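Local coordinates for protein lipoxygenase (Cyanothece sp., PDB 5EK8) that is a cyanobacterial non-heme iron lipoxygenase with a PLAT domain, which probably adds both atoms of molecular oxygen to its fatty-acid substrate, at residues P524-A529 against V537-T542; M427-V432 against H495-Q500; E484-S489 against N543-S548. All coordinates share one frame; numbering follows the deposited sequence.

Contact 1: P524-A529 against V537-T542; sequences PDLPRA and VIRPIT
Leu526 receives the end of Arg539 in two ways. Its carbonyl O accepts a nearly straight bond from Arg539 NH2 (2.9 Å, 163° at the hydrogen), lying in the guanidinium plane, while its CB rests on one guanidinium face, 3.3 Å from NH2. Pro527 adds a second carbonyl at the same guanidinium rim: Arg539 NE donates to Pro527 O over 3.1 Å, approaching from well above that carbonyl's plane. Arg539 delivers these donors on a chain extended from CG to NE.

Arg528 covers the other face of the Arg539 guanidinium, its NE 3.2 Å from Arg539 NH2, with the two planes 49° apart. Both nitrogens are donors, so nothing bonds here; two like charges meet, each probably offset by its own carboxylate, Asp522 for Arg528 and Asp436 for Arg539. The extended Arg528 runs alongside Val537, but the apparent NH1 bond to the Val537 carbonyl is too short to be trusted.

At Ala529 the packing turns apolar, CB lying 4.0 Å from Pro540 CD, and one water joins Ala529 N to Ile538 O. The segments lead into and out of a short two-stranded hairpin, 530-531 with 534-535, its base closed by backbone bonding of Ala529 with Lys536. The later segment is laid on helices: Ile538 touches helix 337-377, Pro540 touches helix 482-495, and Ile541 packs on both helix 482-495 and helix 549-574.

Contact 2: M427-V432 against H495-Q500; sequences MCTEVV and HSMPYQ
Met497 gives the largest share of this contact, reaching with its thioether to Val432 and Thr429 at the end of helix 421-432. Its CG stands beside the backbone N (chi1 -61°) and the chain runs straight on to SD, then bends at the last torsion (chi3 78°), which turns the methyl CE toward Thr429. The division of labour follows from that bend. The sulfur lies 3.6 Å from Val432 CG1 and 3.8 Å from Val432 CB, whereas CE lies 3.9 Å from Thr429 CB and 3.8 Å from the Thr429 carbonyl O. Met497 crosses both side chains at about a right angle. Val432 presents CG1 because that branch is anti to its own backbone N (chi1 173°).

The helix face involved is that of its last turn, where backbone bonds from Val431 N to Met427 O and from Val432 N to Cys428 O close the coil. This turn belongs to the lipoxygenase helical body: Cys428 and Val431, whose CB atoms lead away from 495-500, pack on helix 337-377, the helix bearing the iron ligands His359 and His364. The side chain of Val432 comes to about 9 Å from that of His364 and about 14 Å from the iron, so the contact lies near the metal site without forming part of it.

Thr429 offers carbon to the methionine, its OG1 being bonded back to Gln426 O of the same helix. Gln500 approaches more loosely, with OE1 4.4 Å from the CA of Glu430, whose own carboxylate turns away to Gln426 NE2.

Contact 3: E484-S489 against N543-S548; sequences EIRRFS and NSNQPS
Arg486 buries more surface here than any other residue, by laying one face of its guanidinium against the backbone of Asn543. The carbonyl O of Asn543 sits 3.0 Å above the guanidinium plane, directly over its centre and 3.1 Å from CZ. With the oxygen placed there, none of the N-H groups can aim at it, so the approach of Asn543 O to NH1 and NH2 makes no hydrogen bond; any attraction is probably electrostatic, between the positive group and the carbonyl dipole. Arg486 gets there as a fully extended chain, CG opposite its backbone N (chi1 -176°), which carries the head out from the helix and over the loop. Along the way its CD passes the Ser544 carbonyl O at 3.6 Å.

Asn543 contributes through its backbone, since its CB points away from the helix. Asn545 acts instead with its side chain: OD1 reaches the guanidinium edge and accepts a weak bond from Arg486 NH1 (3.1 Å), with the amide and guanidinium planes 43° apart. The strongest polar partner of Arg486 is a helix neighbour, Glu490, whose OE1 receives NE and also pairs with NH1 of Arg487. Arg486 thus uses its face for the backbone of Asn543 and Ser544, NH1 at the edge for Asn545, and NE for its own helix.

All this happens at the protein surface, where helix 482-495 borders the loop running toward helix 549-574. Ser548 occupies the N-cap position of that second helix, and Ile485 from the first packs onto it at Leu555.

The three contacts lie on one side of the chain's centre. Contacts 1 and 2 have centres 14 Å apart and contacts 1 and 3 are 15 Å apart, whereas contacts 2 and 3, at 24 Å, do not touch. Contact 1 is therefore the middle member. Its segment 537-542 meets contact 2 through a probable backbone bond from Val537 N to Met497 O, and contact 3 through Ile541 N and Ser489 OG. Along the chain contact 2 closes before contact 1 opens, contact 1 nests within the loop closed by contact 3, and contacts 2 and 3 cross. Helix 482-495 and the loop leaving it thus connect the packing of helix 421-432 with the surface loop before helix 549-574.

Contact 1: P524-A529 against V537-T542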
ATOM      1  N   PRO A 524       8.608  22.448  -2.174  1.00 48.39           N
ATOM      2  CA  PRO A 524       8.067  23.375  -1.172  1.00 46.44           C
ATOM      3  C   PRO A 524       7.596  24.688  -1.787  1.00 48.69           C
ATOM      4  O   PRO A 524       6.661  25.301  -1.275  1.00 51.34           O
ATOM      5  CB  PRO A 524       9.254  23.607  -0.222  1.00 42.73           C
ATOM      6  CG  PRO A 524      10.227  22.500  -0.520  1.00 40.56           C
ATOM      7  CD  PRO A 524      10.048  22.216  -1.977  1.00 43.34           C
ATOM      8  N   ASP A 525       8.231  25.101  -2.879  1.00 53.65           N
ATOM      9  CA  ASP A 525       7.900  26.366  -3.531  1.00 59.19           C
ATOM     10  C   ASP A 525       6.539  26.333  -4.219  1.00 60.29           C
ATOM     11  O   ASP A 525       5.872  27.361  -4.328  1.00 61.72           O
ATOM     12  CB  ASP A 525       8.987  26.739  -4.538  1.00 66.47           C
ATOM     13  CG  ASP A 525      10.246  27.254  -3.866  1.00 76.43           C
ATOM     14  OD1 ASP A 525      10.355  28.483  -3.673  1.00 87.43           O
ATOM     15  OD2 ASP A 525      11.122  26.433  -3.523  1.00 75.30           O
ATOM     16  N   LEU A 526       6.127  25.154  -4.680  1.00 56.84           N
ATOM     17  CA  LEU A 526       4.801  24.996  -5.267  1.00 55.62           C
ATOM     18  C   LEU A 526       3.729  25.195  -4.200  1.00 50.28           C
ATOM     19  O   LEU A 526       3.721  24.494  -3.190  1.00 50.05           O
ATOM     20  CB  LEU A 526       4.652  23.621  -5.924  1.00 61.65           C
ATOM     21  CG  LEU A 526       4.984  23.466  -7.414  1.00 66.25           C
ATOM     22  CD1 LEU A 526       6.376  23.993  -7.742  1.00 69.26           C
ATOM     23  CD2 LEU A 526       4.855  22.000  -7.829  1.00 64.72           C
ATOM     24  N   PRO A 527       2.824  26.157  -4.422  1.00 47.44           N
ATOM     25  CA  PRO A 527       1.789  26.491  -3.436  1.00 49.25           C
ATOM     26  C   PRO A 527       0.938  25.292  -3.020  1.00 49.75           C
ATOM     27  O   PRO A 527       0.537  24.488  -3.864  1.00 49.54           O
ATOM     28  CB  PRO A 527       0.929  27.530  -4.167  1.00 46.77           C
ATOM     29  CG  PRO A 527       1.836  28.127  -5.180  1.00 46.98           C
ATOM     30  CD  PRO A 527       2.761  27.027  -5.609  1.00 47.14           C
ATOM     31  N   ARG A 528       0.677  25.182  -1.722  1.00 48.88           N
ATOM     32  CA  ARG A 528      -0.276  24.206  -1.206  1.00 45.19           C
ATOM     33  C   ARG A 528      -1.448  24.931  -0.568  1.00 41.76           C
ATOM     34  O   ARG A 528      -1.348  26.107  -0.224  1.00 43.07           O
ATOM     35  CB  ARG A 528       0.387  23.265  -0.201  1.00 46.84           C
ATOM     36  CG  ARG A 528       1.505  22.456  -0.809  1.00 53.70           C
ATOM     37  CD  ARG A 528       1.972  21.331   0.092  1.00 54.94           C
ATOM     38  NE  ARG A 528       3.274  20.845  -0.350  1.00 55.81           N
ATOM     39  CZ  ARG A 528       3.660  19.582  -0.269  1.00 63.94           C
ATOM     40  NH1 ARG A 528       2.844  18.674   0.237  1.00 70.00           N
ATOM     41  NH2 ARG A 528       4.861  19.224  -0.697  1.00 66.56           N
ATOM     42  N   ALA A 529      -2.564  24.230  -0.420  1.00 42.17           N
ATOM     43  CA  ALA A 529      -3.782  24.851   0.071  1.00 39.03           C
ATOM     44  C   ALA A 529      -3.892  24.730   1.579  1.00 42.31           C
ATOM     45  O   ALA A 529      -3.076  24.074   2.227  1.00 43.38           O
ATOM     46  CB  ALA A 529      -4.996  24.237  -0.600  1.00 34.37           C
ATOM     47  N   VAL A 537      -0.879  18.726   2.944  1.00 41.69           N
ATOM     48  CA  VAL A 537       0.187  18.130   2.143  1.00 39.56           C
ATOM     49  C   VAL A 537      -0.263  17.848   0.704  1.00 41.51           C
ATOM     50  O   VAL A 537       0.499  18.072  -0.234  1.00 46.50           O
ATOM     51  CB  VAL A 537       0.725  16.826   2.798  1.00 41.44           C
ATOM     52  CG1 VAL A 537      -0.390  15.834   3.045  1.00 43.99           C
ATOM     53  CG2 VAL A 537       1.810  16.201   1.942  1.00 39.40           C
ATOM     54  N   ILE A 538      -1.496  17.387   0.517  1.00 35.74           N
ATOM     55  CA  ILE A 538      -1.979  17.118  -0.834  1.00 37.93           C
ATOM     56  C   ILE A 538      -2.538  18.380  -1.494  1.00 38.45           C
ATOM     57  O   ILE A 538      -3.408  19.054  -0.944  1.00 39.92           O
ATOM     58  CB  ILE A 538      -3.067  16.014  -0.861  1.00 40.29           C
ATOM     59  CG1 ILE A 538      -2.520  14.698  -0.310  1.00 40.74           C
ATOM     60  CG2 ILE A 538      -3.560  15.789  -2.282  1.00 36.58           C
ATOM     61  CD1 ILE A 538      -1.337  14.178  -1.064  1.00 43.46           C
ATOM     62  N   ARG A 539      -2.027  18.689  -2.681  1.00 35.17           N
ATOM     63  CA  ARG A 539      -2.510  19.819  -3.458  1.00 35.39           C
ATOM     64  C   ARG A 539      -3.809  19.476  -4.187  1.00 44.01           C
ATOM     65  O   ARG A 539      -3.983  18.346  -4.646  1.00 45.11           O
ATOM     66  CB  ARG A 539      -1.440  20.266  -4.452  1.00 33.62           C
ATOM     67  CG  ARG A 539      -0.167  20.771  -3.783  1.00 37.07           C
ATOM     68  CD  ARG A 539       0.853  21.227  -4.812  1.00 37.52           C
ATOM     69  NE  ARG A 539       2.059  21.771  -4.195  1.00 35.80           N
ATOM     70  CZ  ARG A 539       3.118  21.047  -3.853  1.00 40.92           C
ATOM     71  NH1 ARG A 539       3.128  19.736  -4.067  1.00 47.29           N
ATOM     72  NH2 ARG A 539       4.169  21.634  -3.295  1.00 37.07           N
ATOM     73  N   PRO A 540      -4.731  20.451  -4.288  1.00 47.39           N
ATOM     74  CA  PRO A 540      -6.015  20.228  -4.966  1.00 46.37           C
ATOM     75  C   PRO A 540      -5.891  20.067  -6.481  1.00 49.97           C
ATOM     76  O   PRO A 540      -5.166  20.815  -7.135  1.00 51.26           O
ATOM     77  CB  PRO A 540      -6.808  21.491  -4.628  1.00 41.45           C
ATOM     78  CG  PRO A 540      -5.769  22.527  -4.392  1.00 39.35           C
ATOM     79  CD  PRO A 540      -4.631  21.815  -3.735  1.00 41.43           C
ATOM     80  N   ILE A 541      -6.602  19.080  -7.020  1.00 51.20           N
ATOM     81  CA  ILE A 541      -6.650  18.831  -8.456  1.00 47.25           C
ATOM     82  C   ILE A 541      -7.510  19.890  -9.135  1.00 48.04           C
ATOM     83  O   ILE A 541      -7.177  20.398 -10.207  1.00 47.88           O
ATOM     84  CB  ILE A 541      -7.216  17.422  -8.761  1.00 45.48           C
ATOM     85  CG1 ILE A 541      -6.274  16.341  -8.217  1.00 45.35           C
ATOM     86  CG2 ILE A 541      -7.461  17.238 -10.254  1.00 43.23           C
ATOM     87  CD1 ILE A 541      -6.887  14.959  -8.178  1.00 42.97           C
ATOM     88  N   THR A 542      -8.623  20.225  -8.493  1.00 45.94           N
ATOM     89  CA  THR A 542      -9.537  21.208  -9.045  1.00 51.12           C
ATOM     90  C   THR A 542     -10.368  21.868  -7.946  1.00 55.18           C
ATOM     91  O   THR A 542     -10.508  21.331  -6.846  1.00 56.27           O
ATOM     92  CB  THR A 542     -10.469  20.563 -10.083  1.00 53.70           C
ATOM     93  OG1 THR A 542     -11.269  21.576 -10.711  1.00 54.45           O
ATOM     94  CG2 THR A 542     -11.364  19.538  -9.415  1.00 34.63           C
TER
HETATM   95  O   HOH W   1      -2.329  21.339  -0.139  1.00 31.60           O

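Contact 2: M427-V432 against H495-Q500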
ATOM      1  N   MET A 427       8.981   8.162  11.714  1.00 44.74           N
ATOM      2  CA  MET A 427       9.519   8.101  10.355  1.00 42.04           C
ATOM      3  C   MET A 427       8.376   8.237   9.363  1.00 43.43           C
ATOM      4  O   MET A 427       8.422   9.050   8.412  1.00 46.00           O
ATOM      5  CB  MET A 427      10.274   6.793  10.101  1.00 40.83           C
ATOM      6  CG  MET A 427      11.546   6.610  10.910  1.00 44.96           C
ATOM      7  SD  MET A 427      12.374   5.047  10.533  1.00 59.65           S
ATOM      8  CE  MET A 427      12.904   5.340   8.847  1.00 51.50           C
ATOM      9  N   CYS A 428       7.332   7.451   9.616  1.00 43.00           N
ATOM     10  CA  CYS A 428       6.201   7.406   8.695  1.00 44.09           C
ATOM     11  C   CYS A 428       5.492   8.747   8.548  1.00 38.35           C
ATOM     12  O   CYS A 428       5.327   9.246   7.432  1.00 35.35           O
ATOM     13  CB  CYS A 428       5.210   6.341   9.143  1.00 51.29           C
ATOM     14  SG  CYS A 428       5.869   4.673   9.005  1.00 52.70           S
ATOM     15  N   THR A 429       5.075   9.321   9.674  1.00 40.32           N
ATOM     16  CA  THR A 429       4.390  10.612   9.684  1.00 39.85           C
ATOM     17  C   THR A 429       5.261  11.697   9.060  1.00 44.60           C
ATOM     18  O   THR A 429       4.771  12.515   8.267  1.00 56.79           O
ATOM     19  CB  THR A 429       3.986  11.044  11.116  1.00 39.24           C
ATOM     20  OG1 THR A 429       5.142  11.081  11.965  1.00 42.80           O
ATOM     21  CG2 THR A 429       2.959  10.087  11.699  1.00 37.13           C
ATOM     22  N   GLU A 430       6.547  11.694   9.415  1.00 36.16           N
ATOM     23  CA  GLU A 430       7.509  12.617   8.817  1.00 32.24           C
ATOM     24  C   GLU A 430       7.441  12.603   7.294  1.00 35.05           C
ATOM     25  O   GLU A 430       7.183  13.640   6.676  1.00 34.85           O
ATOM     26  CB  GLU A 430       8.938  12.297   9.263  1.00 27.94           C
ATOM     27  CG  GLU A 430       9.367  13.009  10.535  1.00 32.59           C
ATOM     28  CD  GLU A 430      10.712  12.528  11.050  1.00 42.35           C
ATOM     29  OE1 GLU A 430      11.410  11.802  10.311  1.00 48.20           O
ATOM     30  OE2 GLU A 430      11.074  12.871  12.197  1.00 43.07           O
ATOM     31  N   VAL A 431       7.657  11.444   6.673  1.00 40.29           N
ATOM     32  CA  VAL A 431       7.721  11.463   5.207  1.00 37.25           C
ATOM     33  C   VAL A 431       6.347  11.617   4.534  1.00 37.83           C
ATOM     34  O   VAL A 431       6.247  12.242   3.475  1.00 37.27           O
ATOM     35  CB  VAL A 431       8.419  10.212   4.648  1.00 36.40           C
ATOM     36  CG1 VAL A 431       9.899  10.265   4.971  1.00 37.34           C
ATOM     37  CG2 VAL A 431       7.782   8.939   5.191  1.00 42.03           C
ATOM     38  N   VAL A 432       5.290  11.076   5.140  1.00 35.73           N
ATOM     39  CA  VAL A 432       3.970  11.140   4.507  1.00 40.97           C
ATOM     40  C   VAL A 432       3.444  12.577   4.567  1.00 46.06           C
ATOM     41  O   VAL A 432       2.660  12.999   3.715  1.00 47.34           O
ATOM     42  CB  VAL A 432       2.961  10.150   5.160  1.00 32.98           C
ATOM     43  CG1 VAL A 432       1.552  10.359   4.617  1.00 27.65           C
ATOM     44  CG2 VAL A 432       3.396   8.706   4.914  1.00 32.04           C
ATOM     45  N   HIS A 495      -8.507  15.660   3.937  1.00 45.96           N
ATOM     46  CA  HIS A 495      -8.205  14.549   4.833  1.00 41.66           C
ATOM     47  C   HIS A 495      -6.739  14.161   4.856  1.00 42.10           C
ATOM     48  O   HIS A 495      -6.344  13.265   5.596  1.00 41.14           O
ATOM     49  CB  HIS A 495      -9.058  13.339   4.465  1.00 33.62           C
ATOM     50  CG  HIS A 495     -10.504  13.512   4.791  1.00 32.15           C
ATOM     51  ND1 HIS A 495     -11.434  13.937   3.865  1.00 37.12           N
ATOM     52  CD2 HIS A 495     -11.180  13.339   5.951  1.00 30.99           C
ATOM     53  CE1 HIS A 495     -12.619  14.010   4.438  1.00 40.61           C
ATOM     54  NE2 HIS A 495     -12.496  13.651   5.704  1.00 39.15           N
ATOM     55  N   SER A 496      -5.926  14.849   4.064  1.00 42.08           N
ATOM     56  CA  SER A 496      -4.501  14.569   4.042  1.00 39.05           C
ATOM     57  C   SER A 496      -3.870  15.067   5.332  1.00 38.69           C
ATOM     58  O   SER A 496      -4.542  15.687   6.150  1.00 37.82           O
ATOM     59  CB  SER A 496      -3.845  15.216   2.828  1.00 39.90           C
ATOM     60  OG  SER A 496      -3.945  16.625   2.866  1.00 46.33           O
ATOM     61  N   MET A 497      -2.587  14.782   5.521  1.00 41.05           N
ATOM     62  CA  MET A 497      -1.875  15.292   6.681  1.00 39.67           C
ATOM     63  C   MET A 497      -1.656  16.785   6.545  1.00 47.06           C
ATOM     64  O   MET A 497      -1.659  17.322   5.436  1.00 50.45           O
ATOM     65  CB  MET A 497      -0.525  14.596   6.855  1.00 35.19           C
ATOM     66  CG  MET A 497      -0.606  13.094   7.079  1.00 30.77           C
ATOM     67  SD  MET A 497       1.004  12.388   7.496  1.00 46.93           S
ATOM     68  CE  MET A 497       1.155  12.841   9.223  1.00 26.25           C
ATOM     69  N   PRO A 498      -1.480  17.472   7.676  1.00 46.93           N
ATOM     70  CA  PRO A 498      -0.969  18.835   7.572  1.00 41.86           C
ATOM     71  C   PRO A 498       0.462  18.808   7.051  1.00 35.99           C
ATOM     72  O   PRO A 498       1.276  18.050   7.573  1.00 35.42           O
ATOM     73  CB  PRO A 498      -1.039  19.355   9.015  1.00 45.82           C
ATOM     74  CG  PRO A 498      -1.172  18.133   9.871  1.00 44.08           C
ATOM     75  CD  PRO A 498      -1.906  17.139   9.044  1.00 45.22           C
ATOM     76  N   TYR A 499       0.755  19.617   6.038  1.00 41.88           N
ATOM     77  CA  TYR A 499       2.096  19.687   5.468  1.00 44.08           C
ATOM     78  C   TYR A 499       3.149  20.119   6.479  1.00 49.09           C
ATOM     79  O   TYR A 499       2.933  21.027   7.284  1.00 52.44           O
ATOM     80  CB  TYR A 499       2.120  20.638   4.271  1.00 41.09           C
ATOM     81  CG  TYR A 499       3.500  20.860   3.683  1.00 38.52           C
ATOM     82  CD1 TYR A 499       4.202  19.821   3.073  1.00 38.04           C
ATOM     83  CD2 TYR A 499       4.100  22.111   3.725  1.00 36.25           C
ATOM     84  CE1 TYR A 499       5.472  20.032   2.530  1.00 36.48           C
ATOM     85  CE2 TYR A 499       5.357  22.326   3.188  1.00 34.46           C
ATOM     86  CZ  TYR A 499       6.037  21.293   2.590  1.00 35.73           C
ATOM     87  OH  TYR A 499       7.285  21.537   2.066  1.00 35.57           O
ATOM     88  N   GLN A 500       4.292  19.445   6.417  1.00 51.72           N
ATOM     89  CA  GLN A 500       5.431  19.719   7.278  1.00 53.12           C
ATOM     90  C   GLN A 500       6.697  19.457   6.484  1.00 49.28           C
ATOM     91  O   GLN A 500       6.970  18.317   6.136  1.00 50.67           O
ATOM     92  CB  GLN A 500       5.392  18.845   8.534  1.00 56.63           C
ATOM     93  CG  GLN A 500       6.610  18.975   9.441  1.00 59.45           C
ATOM     94  CD  GLN A 500       6.650  17.894  10.508  0.26 60.79           C
ATOM     95  OE1 GLN A 500       6.791  16.706  10.203  1.00 60.29           O
ATOM     96  NE2 GLN A 500       6.518  18.301  11.767  1.00 62.05           N
TER

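Contact 3: E484-S489 against N543-S548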
ATOM      1  N   GLU A 484     -17.599  15.042  -9.636  1.00 52.44           N
ATOM      2  CA  GLU A 484     -17.016  13.913  -8.923  1.00 49.77           C
ATOM      3  C   GLU A 484     -15.523  14.142  -8.711  1.00 45.19           C
ATOM      4  O   GLU A 484     -14.998  13.881  -7.630  1.00 41.88           O
ATOM      5  CB  GLU A 484     -17.261  12.601  -9.682  1.00 48.42           C
ATOM      6  CG  GLU A 484     -18.722  12.170  -9.707  1.00 51.04           C
ATOM      7  CD  GLU A 484     -18.907  10.710 -10.094  1.00 56.87           C
ATOM      8  OE1 GLU A 484     -17.915  10.064 -10.492  1.00 60.80           O
ATOM      9  OE2 GLU A 484     -20.050  10.207 -10.000  1.00 54.41           O
ATOM     10  N   ILE A 485     -14.844  14.644  -9.738  1.00 44.72           N
ATOM     11  CA  ILE A 485     -13.421  14.957  -9.615  1.00 48.24           C
ATOM     12  C   ILE A 485     -13.191  16.024  -8.554  1.00 50.30           C
ATOM     13  O   ILE A 485     -12.218  15.958  -7.799  1.00 50.14           O
ATOM     14  CB  ILE A 485     -12.817  15.433 -10.947  1.00 47.29           C
ATOM     15  CG1 ILE A 485     -13.007  14.363 -12.027  1.00 50.13           C
ATOM     16  CG2 ILE A 485     -11.345  15.778 -10.766  1.00 33.82           C
ATOM     17  CD1 ILE A 485     -12.458  12.996 -11.652  1.00 47.15           C
ATOM     18  N   ARG A 486     -14.095  16.996  -8.479  1.00 49.15           N
ATOM     19  CA  ARG A 486     -13.963  18.032  -7.461  1.00 48.59           C
ATOM     20  C   ARG A 486     -14.128  17.462  -6.055  1.00 49.26           C
ATOM     21  O   ARG A 486     -13.338  17.773  -5.167  1.00 51.73           O
ATOM     22  CB  ARG A 486     -14.970  19.160  -7.680  1.00 53.37           C
ATOM     23  CG  ARG A 486     -14.792  20.305  -6.691  1.00 53.87           C
ATOM     24  CD  ARG A 486     -15.698  21.491  -6.977  1.00 59.11           C
ATOM     25  NE  ARG A 486     -15.408  22.594  -6.064  1.00 62.54           N
ATOM     26  CZ  ARG A 486     -15.894  23.824  -6.186  1.00 64.65           C
ATOM     27  NH1 ARG A 486     -16.704  24.130  -7.190  1.00 63.29           N
ATOM     28  NH2 ARG A 486     -15.565  24.752  -5.300  1.00 69.03           N
ATOM     29  N   ARG A 487     -15.151  16.636  -5.848  1.00 45.62           N
ATOM     30  CA  ARG A 487     -15.377  16.028  -4.535  1.00 48.87           C
ATOM     31  C   ARG A 487     -14.204  15.139  -4.133  1.00 52.31           C
ATOM     32  O   ARG A 487     -13.806  15.098  -2.966  1.00 56.59           O
ATOM     33  CB  ARG A 487     -16.678  15.227  -4.530  1.00 50.83           C
ATOM     34  CG  ARG A 487     -17.908  16.096  -4.701  1.00 59.39           C
ATOM     35  CD  ARG A 487     -18.002  17.132  -3.588  1.00 64.67           C
ATOM     36  NE  ARG A 487     -19.020  18.137  -3.869  1.00 72.95           N
ATOM     37  CZ  ARG A 487     -18.771  19.304  -4.454  1.00 79.94           C
ATOM     38  NH1 ARG A 487     -17.533  19.614  -4.809  1.00 81.65           N
ATOM     39  NH2 ARG A 487     -19.758  20.162  -4.678  1.00 82.98           N
ATOM     40  N   PHE A 488     -13.662  14.438  -5.124  1.00 48.30           N
ATOM     41  CA  PHE A 488     -12.461  13.619  -4.991  1.00 46.56           C
ATOM     42  C   PHE A 488     -11.288  14.458  -4.473  1.00 48.98           C
ATOM     43  O   PHE A 488     -10.669  14.144  -3.441  1.00 54.36           O
ATOM     44  CB  PHE A 488     -12.145  12.987  -6.355  1.00 43.54           C
ATOM     45  CG  PHE A 488     -10.874  12.186  -6.403  1.00 40.40           C
ATOM     46  CD1 PHE A 488     -10.726  11.032  -5.653  1.00 41.66           C
ATOM     47  CD2 PHE A 488      -9.842  12.564  -7.245  1.00 40.84           C
ATOM     48  CE1 PHE A 488      -9.557  10.281  -5.721  1.00 39.13           C
ATOM     49  CE2 PHE A 488      -8.670  11.819  -7.317  1.00 40.50           C
ATOM     50  CZ  PHE A 488      -8.529  10.675  -6.554  1.00 35.34           C
ATOM     51  N   SER A 489     -11.009  15.541  -5.192  1.00 43.43           N
ATOM     52  CA  SER A 489      -9.957  16.480  -4.831  1.00 48.78           C
ATOM     53  C   SER A 489     -10.137  17.013  -3.406  1.00 52.54           C
ATOM     54  O   SER A 489      -9.201  17.007  -2.599  1.00 50.13           O
ATOM     55  CB  SER A 489      -9.933  17.636  -5.836  1.00 51.00           C
ATOM     56  OG  SER A 489      -9.066  18.674  -5.420  1.00 54.32           O
ATOM     57  N   ASN A 543     -10.901  23.047  -8.245  1.00 58.52           N
ATOM     58  CA  ASN A 543     -11.796  23.742  -7.329  1.00 60.27           C
ATOM     59  C   ASN A 543     -12.970  24.343  -8.083  1.00 63.90           C
ATOM     60  O   ASN A 543     -13.606  25.284  -7.613  1.00 67.61           O
ATOM     61  CB  ASN A 543     -11.051  24.834  -6.555  1.00 56.45           C
ATOM     62  CG  ASN A 543     -10.423  24.318  -5.266  1.00 52.51           C
ATOM     63  OD1 ASN A 543      -9.214  24.443  -5.060  1.00 47.95           O
ATOM     64  ND2 ASN A 543     -11.247  23.734  -4.390  1.00 50.22           N
ATOM     65  N   SER A 544     -13.240  23.798  -9.265  1.00 62.40           N
ATOM     66  CA  SER A 544     -14.353  24.249 -10.092  1.00 62.48           C
ATOM     67  C   SER A 544     -15.215  23.068 -10.536  1.00 67.83           C
ATOM     68  O   SER A 544     -14.789  21.911 -10.471  1.00 67.86           O
ATOM     69  CB  SER A 544     -13.838  25.028 -11.304  1.00 62.88           C
ATOM     70  OG  SER A 544     -12.592  24.520 -11.747  1.00 63.92           O
ATOM     71  N   ASN A 545     -16.430  23.368 -10.983  1.00 68.70           N
ATOM     72  CA  ASN A 545     -17.388  22.334 -11.353  1.00 65.35           C
ATOM     73  C   ASN A 545     -17.288  21.953 -12.825  1.00 62.91           C
ATOM     74  O   ASN A 545     -18.071  21.142 -13.322  1.00 63.07           O
ATOM     75  CB  ASN A 545     -18.809  22.792 -11.020  1.00 66.77           C
ATOM     76  CG  ASN A 545     -19.045  22.921  -9.525  1.00 66.62           C
ATOM     77  OD1 ASN A 545     -18.489  22.163  -8.726  1.00 62.58           O
ATOM     78  ND2 ASN A 545     -19.868  23.890  -9.139  1.00 69.67           N
ATOM     79  N   GLN A 546     -16.325  22.553 -13.516  1.00 61.13           N
ATOM     80  CA  GLN A 546     -16.013  22.196 -14.896  1.00 55.36           C
ATOM     81  C   GLN A 546     -14.503  22.192 -15.087  1.00 54.11           C
ATOM     82  O   GLN A 546     -13.786  22.954 -14.439  1.00 51.06           O
ATOM     83  CB  GLN A 546     -16.677  23.160 -15.879  1.00 53.64           C
ATOM     84  CG  GLN A 546     -18.175  22.976 -16.012  1.00 55.45           C
ATOM     85  CD  GLN A 546     -18.934  24.283 -15.868  1.00 59.54           C
ATOM     86  OE1 GLN A 546     -18.632  25.097 -14.991  1.00 64.08           O
ATOM     87  NE2 GLN A 546     -19.921  24.495 -16.736  1.00 59.40           N
ATOM     88  N   PRO A 547     -14.007  21.318 -15.970  1.00 58.66           N
ATOM     89  CA  PRO A 547     -12.558  21.208 -16.147  1.00 56.73           C
ATOM     90  C   PRO A 547     -11.949  22.383 -16.909  1.00 59.88           C
ATOM     91  O   PRO A 547     -12.664  23.190 -17.505  1.00 59.52           O
ATOM     92  CB  PRO A 547     -12.409  19.916 -16.950  1.00 53.70           C
ATOM     93  CG  PRO A 547     -13.681  19.829 -17.730  1.00 53.79           C
ATOM     94  CD  PRO A 547     -14.742  20.356 -16.812  1.00 56.60           C
ATOM     95  N   SER A 548     -10.624  22.463 -16.862  1.00 60.05           N
ATOM     96  CA  SER A 548      -9.848  23.372 -17.691  1.00 56.20           C
ATOM     97  C   SER A 548      -8.554  22.657 -18.063  1.00 56.53           C
ATOM     98  O   SER A 548      -8.276  21.576 -17.538  1.00 51.95           O
ATOM     99  CB  SER A 548      -9.558  24.686 -16.960  1.00 48.49           C
ATOM    100  OG  SER A 548      -8.652  24.491 -15.885  1.00 44.15           O
TER